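Local coordinates for protein hydrogenase maturation factor (Thermoanaerobacter tengcongensis, PDB 3VTI) that accepts a carbamoyl group from HypF during [NiFe]-hydrogenase maturation and probably dehydrates it with ATP to the nitrile destined for the active-site iron, at residues N29-T34 with S62-K67; A134-K139 with K186-G191; I146-G151 with E267-H272; G182-L187 with K195-P200. One frame throughout, in Å; residues are numbered along the deposited sequence.

Contact 1 (N29-T34 with S62-K67)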
loop_
_atom_site.group_PDB
_atom_site.type_symbol
_atom_site.label_atom_id
_atom_site.label_comp_id
_atom_site.label_asym_id
_atom_site.label_seq_id
_atom_site.Cartn_x
_atom_site.Cartn_y
_atom_site.Cartn_z
ATOM N N ASN C 29 17.374 7.346 26.174
ATOM C CA ASN C 29 16.267 6.775 26.941
ATOM C C ASN C 29 14.976 6.546 26.161
ATOM O O ASN C 29 14.093 5.823 26.625
ATOM C CB ASN C 29 15.975 7.635 28.174
ATOM C CG ASN C 29 15.345 8.957 27.819
ATOM O OD1 ASN C 29 15.721 9.594 26.838
ATOM N ND2 ASN C 29 14.378 9.381 28.618
ATOM N N ILE C 30 14.845 7.162 24.992
ATOM C CA ILE C 30 13.657 6.905 24.186
ATOM C C ILE C 30 13.960 6.174 22.875
ATOM O O ILE C 30 15.018 6.335 22.252
ATOM C CB ILE C 30 12.726 8.159 23.968
ATOM C CG1 ILE C 30 13.304 9.134 22.947
ATOM C CG2 ILE C 30 12.358 8.837 25.296
ATOM C CD1 ILE C 30 12.829 8.868 21.542
ATOM N N THR C 31 12.986 5.376 22.475
ATOM C CA THR C 31 13.126 4.482 21.374
ATOM C C THR C 31 12.123 4.848 20.264
ATOM O O THR C 31 11.066 5.428 20.542
ATOM C CB THR C 31 12.967 3.044 21.884
ATOM O OG1 THR C 31 13.565 2.148 20.949
ATOM C CG2 THR C 31 11.498 2.672 22.109
ATOM N N LEU C 32 12.475 4.540 19.010
ATOM C CA LEU C 32 11.643 4.883 17.836
ATOM C C LEU C 32 11.690 3.823 16.739
ATOM O O LEU C 32 12.773 3.448 16.267
ATOM C CB LEU C 32 12.052 6.239 17.252
ATOM C CG LEU C 32 11.367 6.733 15.976
ATOM C CD1 LEU C 32 9.878 7.039 16.199
ATOM C CD2 LEU C 32 12.109 7.948 15.447
ATOM N N THR C 33 10.510 3.361 16.333
ATOM C CA THR C 33 10.384 2.321 15.326
ATOM C C THR C 33 9.312 2.678 14.304
ATOM O O THR C 33 8.467 3.550 14.552
ATOM C CB THR C 33 10.048 0.959 15.974
ATOM O OG1 THR C 33 9.974 -0.060 14.967
ATOM C CG2 THR C 33 8.724 1.028 16.736
ATOM N N THR C 34 9.351 2.018 13.152
ATOM C CA THR C 34 8.269 2.118 12.189
ATOM C C THR C 34 8.104 0.810 11.435
ATOM O O THR C 34 9.078 0.119 11.191
ATOM C CB THR C 34 8.454 3.295 11.199
ATOM O OG1 THR C 34 7.267 3.430 10.403
ATOM C CG2 THR C 34 9.660 3.075 10.284
ATOM N N SER C 62 9.509 -2.217 22.145
ATOM C CA SER C 62 9.885 -2.781 23.438
ATOM C C SER C 62 11.191 -3.554 23.337
ATOM O O SER C 62 11.899 -3.711 24.336
ATOM C CB SER C 62 8.786 -3.713 23.965
ATOM O OG SER C 62 7.507 -3.094 24.013
ATOM N N MET C 63 11.511 -4.022 22.130
ATOM C CA MET C 63 12.653 -4.923 21.892
ATOM C C MET C 63 14.008 -4.361 22.321
ATOM O O MET C 63 15.030 -5.052 22.277
ATOM C CB MET C 63 12.722 -5.332 20.424
ATOM C CG MET C 63 11.531 -6.113 19.969
ATOM S SD MET C 63 11.380 -7.661 20.851
ATOM C CE MET C 63 9.627 -7.970 20.684
ATOM N N ARG C 64 14.004 -3.107 22.739
ATOM C CA ARG C 64 15.211 -2.431 23.132
ATOM C C ARG C 64 15.295 -2.363 24.661
ATOM O O ARG C 64 16.234 -1.803 25.213
ATOM C CB ARG C 64 15.223 -1.044 22.481
ATOM C CG ARG C 64 16.578 -0.530 22.118
ATOM C CD ARG C 64 17.317 -1.397 21.084
ATOM N NE ARG C 64 18.746 -1.105 21.182
ATOM C CZ ARG C 64 19.365 -0.144 20.503
ATOM N NH1 ARG C 64 18.691 0.599 19.632
ATOM N NH2 ARG C 64 20.668 0.063 20.677
ATOM N N GLY C 65 14.324 -2.983 25.334
ATOM C CA GLY C 65 14.222 -2.947 26.805
ATOM C C GLY C 65 13.398 -1.758 27.269
ATOM O O GLY C 65 13.811 -0.992 28.161
ATOM N N ALA C 66 12.225 -1.602 26.659
ATOM C CA ALA C 66 11.464 -0.371 26.792
ATOM C C ALA C 66 9.971 -0.591 26.967
ATOM O O ALA C 66 9.418 -1.598 26.515
ATOM C CB ALA C 66 11.734 0.541 25.599
ATOM N N LYS C 67 9.347 0.360 27.658
ATOM C CA LYS C 67 7.904 0.465 27.755
ATOM C C LYS C 67 7.414 1.327 26.590
ATOM O O LYS C 67 7.745 2.514 26.521
ATOM C CB LYS C 67 7.520 1.112 29.085
ATOM C CG LYS C 67 6.035 1.408 29.236
ATOM C CD LYS C 67 5.674 1.776 30.669
ATOM C CE LYS C 67 4.158 1.783 30.853
ATOM N NZ LYS C 67 3.515 0.582 30.222
#
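On one face of the AIR synthase-related N-terminal domain's mixed sheet, Thr31 of strand 30-37 rests on Arg64, in the turn after helix 49-60, and on Ala66, where strand 66-78 begins. Two van der Waals touches carry the contact. Thr31 OG1 lies 3.9 Å from Arg64 CB, the side chains crossing at a slant, and the methyl Thr31 CG2 meets the methyl Ala66 CB at 4.1 Å. The first torsion of Thr31 (chi1 -159°) turns OG1 away from its own backbone N, while CG2 is left over Ala66. Threonine suits this place because its methyl packs and its hydroxyl, buried here, is satisfied by a hydrogen bond with Ala24 O. Alanine fills the spot opposite with a single methyl.

The turn is held from within. Ser62 O takes two backbone hydrogen bonds, from Gly65 N at 2.7 Å and from Ala66 N at 3.2 Å, both arriving from the same face of its plane. Gly65 has positive phi (89°), and at its backbone angles a beta carbon would press on the carbonyl O of Arg64, which calls for glycine. Farther out, the Arg64 chain bends at chi2 and carries its guanidinium off to other partners: NE hydrogen-bonds Val136 O and NH1 hydrogen-bonds Ala23 O. Strand 120-130 lies between the two strands, so side chains alone make this contact. Residues 62-65 form a type I beta-turn just past the magnesium ligand Asp60, near the metal site of this AIR synthase-like fold, the Arg64 side chain about 10 Å from the ion.

Contact 2 (A134-K139 with K186-G191)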
loop_
_atom_site.group_PDB
_atom_site.type_symbol
_atom_site.label_atom_id
_atom_site.label_comp_id
_atom_site.label_asym_id
_atom_site.label_seq_id
_atom_site.Cartn_x
_atom_site.Cartn_y
_atom_site.Cartn_z
ATOM N N ALA C 134 18.293 -0.897 31.276
ATOM C CA ALA C 134 18.102 -1.684 30.081
ATOM C C ALA C 134 19.260 -1.485 29.119
ATOM O O ALA C 134 19.715 -0.358 28.898
ATOM C CB ALA C 134 16.804 -1.311 29.427
ATOM N N ASN C 135 19.743 -2.591 28.568
ATOM C CA ASN C 135 20.777 -2.566 27.542
ATOM C C ASN C 135 20.580 -3.745 26.605
ATOM O O ASN C 135 21.291 -4.742 26.673
ATOM C CB ASN C 135 22.185 -2.587 28.150
ATOM C CG ASN C 135 23.269 -2.237 27.132
ATOM O OD1 ASN C 135 23.135 -2.488 25.924
ATOM N ND2 ASN C 135 24.346 -1.646 27.616
ATOM N N VAL C 136 19.598 -3.614 25.729
ATOM C CA VAL C 136 19.223 -4.688 24.831
ATOM C C VAL C 136 19.521 -4.254 23.407
ATOM O O VAL C 136 19.092 -3.183 22.982
ATOM C CB VAL C 136 17.725 -5.038 24.981
ATOM C CG1 VAL C 136 17.426 -6.341 24.310
ATOM C CG2 VAL C 136 17.341 -5.124 26.460
ATOM N N SER C 137 20.254 -5.097 22.682
ATOM C CA SER C 137 20.725 -4.798 21.328
ATOM C C SER C 137 21.111 -6.106 20.649
ATOM O O SER C 137 21.622 -7.004 21.327
ATOM C CB SER C 137 21.937 -3.850 21.406
ATOM O OG SER C 137 22.858 -4.051 20.349
ATOM N N ILE C 138 20.895 -6.217 19.331
ATOM C CA ILE C 138 21.330 -7.417 18.566
ATOM C C ILE C 138 22.829 -7.631 18.580
ATOM O O ILE C 138 23.293 -8.660 18.102
ATOM C CB ILE C 138 20.916 -7.427 17.042
ATOM C CG1 ILE C 138 20.606 -6.025 16.526
ATOM C CG2 ILE C 138 19.800 -8.429 16.754
ATOM C CD1 ILE C 138 21.833 -5.201 16.311
ATOM N N LYS C 139 23.578 -6.654 19.091
ATOM C CA LYS C 139 25.039 -6.750 19.205
ATOM C C LYS C 139 25.538 -7.336 20.532
ATOM O O LYS C 139 26.740 -7.512 20.715
ATOM C CB LYS C 139 25.669 -5.370 18.998
ATOM C CG LYS C 139 25.884 -5.009 17.536
ATOM C CD LYS C 139 26.036 -3.503 17.331
ATOM C CE LYS C 139 24.665 -2.815 17.325
ATOM N NZ LYS C 139 24.799 -1.334 17.455
ATOM N N LYS C 186 8.222 -7.723 32.417
ATOM C CA LYS C 186 8.564 -8.674 33.486
ATOM C C LYS C 186 9.960 -9.261 33.288
ATOM O O LYS C 186 10.616 -9.635 34.254
ATOM C CB LYS C 186 7.523 -9.800 33.614
ATOM C CG LYS C 186 6.134 -9.332 34.032
ATOM C CD LYS C 186 5.134 -10.487 34.042
ATOM C CE LYS C 186 5.160 -11.248 35.369
ATOM N NZ LYS C 186 4.601 -12.627 35.231
ATOM N N LEU C 187 10.402 -9.347 32.038
ATOM C CA LEU C 187 11.752 -9.808 31.738
ATOM C C LEU C 187 12.774 -8.753 32.118
ATOM O O LEU C 187 13.840 -9.078 32.617
ATOM C CB LEU C 187 11.902 -10.173 30.257
ATOM C CG LEU C 187 11.499 -11.575 29.810
ATOM C CD1 LEU C 187 11.419 -11.662 28.284
ATOM C CD2 LEU C 187 12.451 -12.643 30.354
ATOM N N MET C 188 12.433 -7.488 31.882
ATOM C CA MET C 188 13.346 -6.383 32.132
ATOM C C MET C 188 13.596 -6.159 33.623
ATOM O O MET C 188 14.375 -5.283 34.006
ATOM C CB MET C 188 12.872 -5.105 31.432
ATOM C CG MET C 188 12.931 -5.156 29.883
ATOM S SD MET C 188 14.367 -5.993 29.140
ATOM C CE MET C 188 15.742 -4.975 29.689
ATOM N N THR C 189 12.940 -6.966 34.452
ATOM C CA THR C 189 13.304 -7.114 35.866
ATOM C C THR C 189 14.746 -7.597 35.976
ATOM O O THR C 189 15.455 -7.240 36.921
ATOM C CB THR C 189 12.393 -8.137 36.568
ATOM O OG1 THR C 189 11.054 -7.644 36.570
ATOM C CG2 THR C 189 12.817 -8.352 38.002
ATOM N N LEU C 190 15.169 -8.406 35.000
ATOM C CA LEU C 190 16.519 -8.973 34.976
ATOM C C LEU C 190 17.605 -7.991 34.506
ATOM O O LEU C 190 18.790 -8.333 34.491
ATOM C CB LEU C 190 16.551 -10.266 34.150
ATOM C CG LEU C 190 15.610 -11.400 34.576
ATOM C CD1 LEU C 190 15.841 -12.639 33.734
ATOM C CD2 LEU C 190 15.753 -11.729 36.064
ATOM N N GLY C 191 17.199 -6.781 34.126
ATOM C CA GLY C 191 18.139 -5.717 33.772
ATOM C C GLY C 191 19.134 -6.090 32.685
ATOM O O GLY C 191 18.741 -6.554 31.612
HETATM O O HOH W 1 19.286 -5.225 29.463
#
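Met188 reaches across to Ala134 and Val136 with its terminal methyl, and this apolar meeting is the direct part of the contact. Met188 CE lies 3.6 Å from Val136 CG2 and 3.8 Å from Ala134 CB, and Met188 SD is 4.1 Å from the same valine methyl. Val136 and Met188 approach end on. The methionine chain is bent at both chi2 (-39°) and chi3 (-63°), which curls CE round to where the two smaller side chains wait. A long, pliable thioether suits a residue that must bridge from a helix end to a separate loop, whereas valine and alanine offer compact methyls to receive it.

Water supplies the polar link. Water 1 accepts from Asn135 N at 2.8 Å and donates to Gly191 O at 2.6 Å, joining backbone to backbone beside the methyl cluster.

Each segment also shapes itself with local hydrogen bonds. Lys139 N donates to Ser137 OG at 3.0 Å in a nearly straight bond (160°), an ST turn within the loop. In the other segment Thr189 OG1 donates to Lys186 O from well above the carbonyl plane, so the threonine hydroxyl folds back on the last helical turn. Gly191 has positive phi, which glycine adopts easily.

The loop 134-139 follows strand 120-130 and runs beside strand 194-198, with Val136 packed on Leu197 and a backbone hydrogen bond joining Ser137 to Lys195. Met188, just past helix 181-187, touches Ile194 and Leu197 of that same strand, and Leu190 leans on helix 262-270.

Contact 3 (I146-G151 with E267-H272)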
loop_
_atom_site.group_PDB
_atom_site.type_symbol
_atom_site.label_atom_id
_atom_site.label_comp_id
_atom_site.label_asym_id
_atom_site.label_seq_id
_atom_site.Cartn_x
_atom_site.Cartn_y
_atom_site.Cartn_z
ATOM N N ILE C 146 22.365 -17.913 26.889
ATOM C CA ILE C 146 21.294 -18.865 26.598
ATOM C C ILE C 146 20.227 -18.207 25.732
ATOM O O ILE C 146 19.913 -17.029 25.901
ATOM C CB ILE C 146 20.664 -19.420 27.906
ATOM C CG1 ILE C 146 21.730 -20.102 28.788
ATOM C CG2 ILE C 146 19.479 -20.342 27.616
ATOM C CD1 ILE C 146 22.377 -21.362 28.199
ATOM N N VAL C 147 19.684 -18.978 24.796
ATOM C CA VAL C 147 18.649 -18.499 23.905
ATOM C C VAL C 147 17.325 -19.112 24.310
ATOM O O VAL C 147 17.217 -20.329 24.448
ATOM C CB VAL C 147 18.952 -18.877 22.448
ATOM C CG1 VAL C 147 18.024 -18.133 21.497
ATOM C CG2 VAL C 147 20.392 -18.561 22.112
ATOM N N LEU C 148 16.322 -18.260 24.489
ATOM C CA LEU C 148 14.966 -18.701 24.778
ATOM C C LEU C 148 13.981 -18.175 23.731
ATOM O O LEU C 148 14.228 -17.148 23.078
ATOM C CB LEU C 148 14.538 -18.233 26.172
ATOM C CG LEU C 148 15.308 -18.773 27.373
ATOM C CD1 LEU C 148 16.496 -17.896 27.715
ATOM C CD2 LEU C 148 14.389 -18.880 28.556
ATOM N N ILE C 149 12.868 -18.887 23.576
ATOM C CA ILE C 149 11.727 -18.411 22.798
ATOM C C ILE C 149 10.515 -18.359 23.722
ATOM O O ILE C 149 10.298 -19.287 24.508
ATOM C CB ILE C 149 11.426 -19.322 21.571
ATOM C CG1 ILE C 149 10.304 -18.737 20.710
ATOM C CG2 ILE C 149 11.021 -20.717 22.003
ATOM C CD1 ILE C 149 10.782 -17.844 19.626
ATOM N N SER C 150 9.719 -17.295 23.613
ATOM C CA SER C 150 8.565 -17.079 24.504
ATOM C C SER C 150 7.379 -18.028 24.297
ATOM O O SER C 150 6.485 -18.079 25.139
ATOM C CB SER C 150 8.075 -15.631 24.392
ATOM O OG SER C 150 7.703 -15.313 23.062
ATOM N N GLY C 151 7.362 -18.758 23.179
ATOM C CA GLY C 151 6.269 -19.687 22.873
ATOM C C GLY C 151 6.423 -20.407 21.538
ATOM O O GLY C 151 7.504 -20.411 20.944
ATOM N N GLU C 267 11.025 -18.808 33.916
ATOM C CA GLU C 267 9.943 -18.795 34.853
ATOM C C GLU C 267 9.184 -17.486 34.824
ATOM O O GLU C 267 8.000 -17.474 35.025
ATOM C CB GLU C 267 10.416 -19.203 36.251
ATOM C CG GLU C 267 10.959 -18.111 37.105
ATOM C CD GLU C 267 9.956 -17.609 38.111
ATOM O OE1 GLU C 267 9.271 -18.450 38.706
ATOM O OE2 GLU C 267 9.847 -16.380 38.307
ATOM N N ILE C 268 9.866 -16.400 34.512
ATOM C CA ILE C 268 9.208 -15.117 34.321
ATOM C C ILE C 268 8.241 -15.188 33.149
ATOM O O ILE C 268 7.130 -14.660 33.227
ATOM C CB ILE C 268 10.232 -13.964 34.121
ATOM C CG1 ILE C 268 10.827 -13.530 35.465
ATOM C CG2 ILE C 268 9.588 -12.758 33.406
ATOM C CD1 ILE C 268 12.121 -12.745 35.341
ATOM N N MET C 269 8.660 -15.848 32.072
ATOM C CA MET C 269 7.803 -16.012 30.905
ATOM C C MET C 269 6.666 -16.974 31.191
ATOM O O MET C 269 5.519 -16.643 30.940
ATOM C CB MET C 269 8.604 -16.456 29.679
ATOM C CG MET C 269 9.404 -15.338 29.069
ATOM S SD MET C 269 10.240 -15.774 27.536
ATOM C CE MET C 269 11.656 -16.671 28.155
ATOM N N LYS C 270 6.978 -18.146 31.743
ATOM C CA LYS C 270 5.956 -19.175 32.000
ATOM C C LYS C 270 4.818 -18.736 32.930
ATOM O O LYS C 270 3.763 -19.369 32.969
ATOM C CB LYS C 270 6.589 -20.478 32.508
ATOM C CG LYS C 270 7.109 -21.371 31.387
ATOM C CD LYS C 270 7.205 -22.833 31.809
ATOM C CE LYS C 270 7.582 -23.731 30.622
ATOM N NZ LYS C 270 6.612 -23.673 29.467
ATOM N N SER C 271 5.041 -17.657 33.674
ATOM C CA SER C 271 4.042 -17.151 34.602
ATOM C C SER C 271 3.290 -15.969 33.983
ATOM O O SER C 271 2.556 -15.256 34.676
ATOM C CB SER C 271 4.706 -16.743 35.917
ATOM O OG SER C 271 5.471 -15.564 35.727
ATOM N N HIS C 272 3.478 -15.768 32.679
ATOM C CA HIS C 272 2.799 -14.713 31.932
ATOM C C HIS C 272 1.924 -15.320 30.840
ATOM O O HIS C 272 2.326 -16.272 30.169
ATOM C CB HIS C 272 3.815 -13.746 31.331
ATOM C CG HIS C 272 3.203 -12.541 30.688
ATOM N ND1 HIS C 272 2.635 -12.573 29.434
ATOM C CD2 HIS C 272 3.079 -11.265 31.122
ATOM C CE1 HIS C 272 2.182 -11.371 29.126
ATOM N NE2 HIS C 272 2.441 -10.560 30.135
#
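Met269 lies against Leu148 and Ser150 with the sulfur and methyl at the end of its side chain, each set on a different residue. The methyl Met269 CE packs on the leucine, 3.5 Å from Leu148 CD2 and 3.8 Å from Leu148 CB, the two side chains lying askew to each other. One atom back, Met269 SD lies 3.7 Å from Ser150 CA and 3.8 Å from Ser150 CB, so the sulfur borders on carbon and not on the hydroxyl. The chain is extended at chi2 (-175°), carrying the sulfur out from the helix, and then bends at chi3 (-79°), which swings CE along the strand to Leu148. Methionine suits this place because a slim, flexible chain can touch both a leucine branch and the CA and CB of a serine. Serine suits the position just after the strand: its OG points from CB away from the sulfur and is satisfied by a hydrogen bond with Val253 N.

An alanine in place of Met269 would remove everything beyond CB, and would probably leave Leu148 CD2 and the carbons of Ser150 without their helix partner and Leu148 freer to turn.

Local hydrogen bonds hold residues 268-272 together. Ser271 OG donates to Ile268 O from above the carbonyl plane, and His272 N bonds to Met269 O at 2.8 Å.

Strand 146-149 is flanked in its sheet by strands 254-257 and 279-285, and Leu148 also packs on Val257 and Ile280 of these neighbours. Helix 262-270 covers this face of the sheet; beside it runs helix 181-187, where Lys186 NZ hydrogen-bonds Ser271 OG.

Contact 4 (G182-L187 with K195-P200). With MG (magnesium ion), chain K.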
loop_
_atom_site.group_PDB
_atom_site.type_symbol
_atom_site.label_atom_id
_atom_site.label_comp_id
_atom_site.label_asym_id
_atom_site.label_seq_id
_atom_site.Cartn_x
_atom_site.Cartn_y
_atom_site.Cartn_z
ATOM N N GLY C 182 4.064 -6.317 27.942
ATOM C CA GLY C 182 3.811 -6.791 29.302
ATOM C C GLY C 182 4.781 -7.887 29.715
ATOM O O GLY C 182 5.345 -7.852 30.818
ATOM N N LEU C 183 4.987 -8.857 28.823
ATOM C CA LEU C 183 5.942 -9.931 29.040
ATOM C C LEU C 183 7.382 -9.397 29.124
ATOM O O LEU C 183 8.161 -9.803 29.997
ATOM C CB LEU C 183 5.804 -10.980 27.934
ATOM C CG LEU C 183 6.752 -12.181 27.880
ATOM C CD1 LEU C 183 6.017 -13.421 27.448
ATOM C CD2 LEU C 183 7.881 -11.907 26.930
ATOM N N ILE C 184 7.720 -8.490 28.215
ATOM C CA ILE C 184 9.033 -7.851 28.195
ATOM C C ILE C 184 9.282 -7.037 29.481
ATOM O O ILE C 184 10.370 -7.094 30.066
ATOM C CB ILE C 184 9.213 -7.026 26.894
ATOM C CG1 ILE C 184 9.291 -7.982 25.694
ATOM C CG2 ILE C 184 10.456 -6.163 26.947
ATOM C CD1 ILE C 184 9.129 -7.324 24.319
ATOM N N GLU C 185 8.259 -6.321 29.943
ATOM C CA GLU C 185 8.349 -5.592 31.205
ATOM C C GLU C 185 8.766 -6.508 32.378
ATOM O O GLU C 185 9.570 -6.113 33.231
ATOM C CB GLU C 185 7.024 -4.878 31.512
ATOM C CG GLU C 185 7.051 -4.017 32.792
ATOM C CD GLU C 185 5.716 -3.333 33.078
ATOM O OE1 GLU C 185 5.464 -2.234 32.524
ATOM O OE2 GLU C 185 4.919 -3.899 33.855
ATOM N N LYS C 186 8.222 -7.723 32.417
ATOM C CA LYS C 186 8.564 -8.674 33.486
ATOM C C LYS C 186 9.960 -9.261 33.288
ATOM O O LYS C 186 10.616 -9.635 34.254
ATOM C CB LYS C 186 7.523 -9.800 33.614
ATOM C CG LYS C 186 6.134 -9.332 34.032
ATOM C CD LYS C 186 5.134 -10.487 34.042
ATOM C CE LYS C 186 5.160 -11.248 35.369
ATOM N NZ LYS C 186 4.601 -12.627 35.231
ATOM N N LEU C 187 10.402 -9.347 32.038
ATOM C CA LEU C 187 11.752 -9.808 31.738
ATOM C C LEU C 187 12.774 -8.753 32.118
ATOM O O LEU C 187 13.840 -9.078 32.617
ATOM C CB LEU C 187 11.902 -10.173 30.257
ATOM C CG LEU C 187 11.499 -11.575 29.810
ATOM C CD1 LEU C 187 11.419 -11.662 28.284
ATOM C CD2 LEU C 187 12.451 -12.643 30.354
ATOM N N LYS C 195 20.137 -9.602 27.249
ATOM C CA LYS C 195 21.104 -9.094 26.287
ATOM C C LYS C 195 20.492 -8.764 24.932
ATOM O O LYS C 195 20.776 -7.708 24.371
ATOM C CB LYS C 195 22.277 -10.060 26.169
ATOM C CG LYS C 195 23.220 -9.968 27.356
ATOM C CD LYS C 195 24.098 -11.175 27.407
ATOM C CE LYS C 195 25.494 -10.858 27.906
ATOM N NZ LYS C 195 26.286 -10.100 26.897
ATOM N N VAL C 196 19.636 -9.650 24.424
ATOM C CA VAL C 196 18.985 -9.457 23.117
ATOM C C VAL C 196 17.498 -9.785 23.186
ATOM O O VAL C 196 17.091 -10.743 23.848
ATOM C CB VAL C 196 19.624 -10.324 22.012
ATOM C CG1 VAL C 196 18.866 -10.164 20.672
ATOM C CG2 VAL C 196 21.098 -9.998 21.860
ATOM N N LEU C 197 16.698 -8.975 22.502
ATOM C CA LEU C 197 15.277 -9.210 22.363
ATOM C C LEU C 197 14.893 -8.933 20.920
ATOM O O LEU C 197 15.170 -7.854 20.403
ATOM C CB LEU C 197 14.473 -8.301 23.300
ATOM C CG LEU C 197 14.493 -8.568 24.807
ATOM C CD1 LEU C 197 13.758 -7.463 25.540
ATOM C CD2 LEU C 197 13.886 -9.913 25.157
ATOM N N ARG C 198 14.274 -9.911 20.267
ATOM C CA ARG C 198 13.742 -9.706 18.917
ATOM C C ARG C 198 12.567 -10.629 18.620
ATOM O O ARG C 198 12.599 -11.817 18.938
ATOM C CB ARG C 198 14.830 -9.869 17.848
ATOM C CG ARG C 198 14.341 -9.614 16.434
ATOM C CD ARG C 198 15.490 -9.317 15.483
ATOM N NE ARG C 198 16.035 -7.979 15.709
ATOM C CZ ARG C 198 17.033 -7.435 15.015
ATOM N NH1 ARG C 198 17.620 -8.099 14.022
ATOM N NH2 ARG C 198 17.446 -6.214 15.315
ATOM N N ASP C 199 11.533 -10.065 18.015
ATOM C CA ASP C 199 10.396 -10.845 17.549
ATOM C C ASP C 199 10.660 -11.462 16.166
ATOM O O ASP C 199 11.039 -10.751 15.234
ATOM C CB ASP C 199 9.116 -9.996 17.555
ATOM C CG ASP C 199 9.246 -8.703 16.761
ATOM O OD1 ASP C 199 10.379 -8.187 16.580
ATOM O OD2 ASP C 199 8.180 -8.191 16.338
ATOM N N PRO C 200 10.474 -12.795 16.038
ATOM C CA PRO C 200 10.812 -13.479 14.793
ATOM C C PRO C 200 9.650 -13.316 13.827
ATOM O O PRO C 200 8.757 -14.164 13.767
ATOM C CB PRO C 200 10.998 -14.939 15.220
ATOM C CG PRO C 200 10.407 -15.059 16.617
ATOM C CD PRO C 200 9.860 -13.714 17.016
HETATM MG MG MG K . 11.092 -6.556 14.990
HETATM O O HOH W 2 12.495 -5.280 13.527
#
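Helix 181-187 passes over strand 194-198 with Ile184 and Leu197 as the closest backbone pair, their CA atoms 8.7 Å apart, a spacing that leaves room for a layer of side chains between them. Leu197 fills it with its two methyls, one for each helix residue. Leu197 CD1 meets Ile184 CG2 at 3.8 Å, while Leu197 CD2 faces Leu187 CD1 more loosely, at 4.4 Å. Ile184 and Leu197 run past each other in opposite directions, so they overlap flank to flank. Ile184 can offer CG2 because chi1 of -68° places that branch opposite its own backbone N. Ile184 and Leu187 are three residues apart and therefore lie on the same side of the helix, where the forked end of a leucine can address both. Val255 of the neighbouring strand packs on Leu187 and Leu197 as well.

Past the strand the role changes from packing to metal binding. Asp199 OD1 binds the magnesium ion at 2.4 Å, whereas Asp199 OD2 stays 3.6 Å from it, so the carboxylate uses a single oxygen. Water 2 is a further ligand, also 2.4 Å from the metal, and OD1 atoms of Asp22 and Asp60 complete the protein's share. Arg198, whose side chain leaves on the far side of the strand from the helix, forms salt bridges to Asp22 OD2 and to Glu211; as a second-shell residue it is likely to steady Asp22. This is a helix-on-sheet layer of the AIR synthase-related C-terminal domain, whose edge strand leads directly into a magnesium site built from three aspartates.

Contact 1 belongs to the N-terminal domain's sheet and comes first along the chain. Contacts 2 and 3 alternate their segments, and contact 4 falls wholly between 146-151 and 267-272. Contacts 2 and 4 share helix 181-187, with centres about 7 Å apart; contacts 3 and 4 reach the same C-terminal sheet, with centres about 9 Å apart. Contact 1 lies about 11 Å, centre to centre, from contacts 2 and 4 and touches both, while contact 3 is about 20 Å off. Contacts 1, 2 and 4 thus lie where the two domains meet, near a magnesium liganded by both: Asp22 and Asp60 from the N-terminal range, Asp199 from the C-terminal.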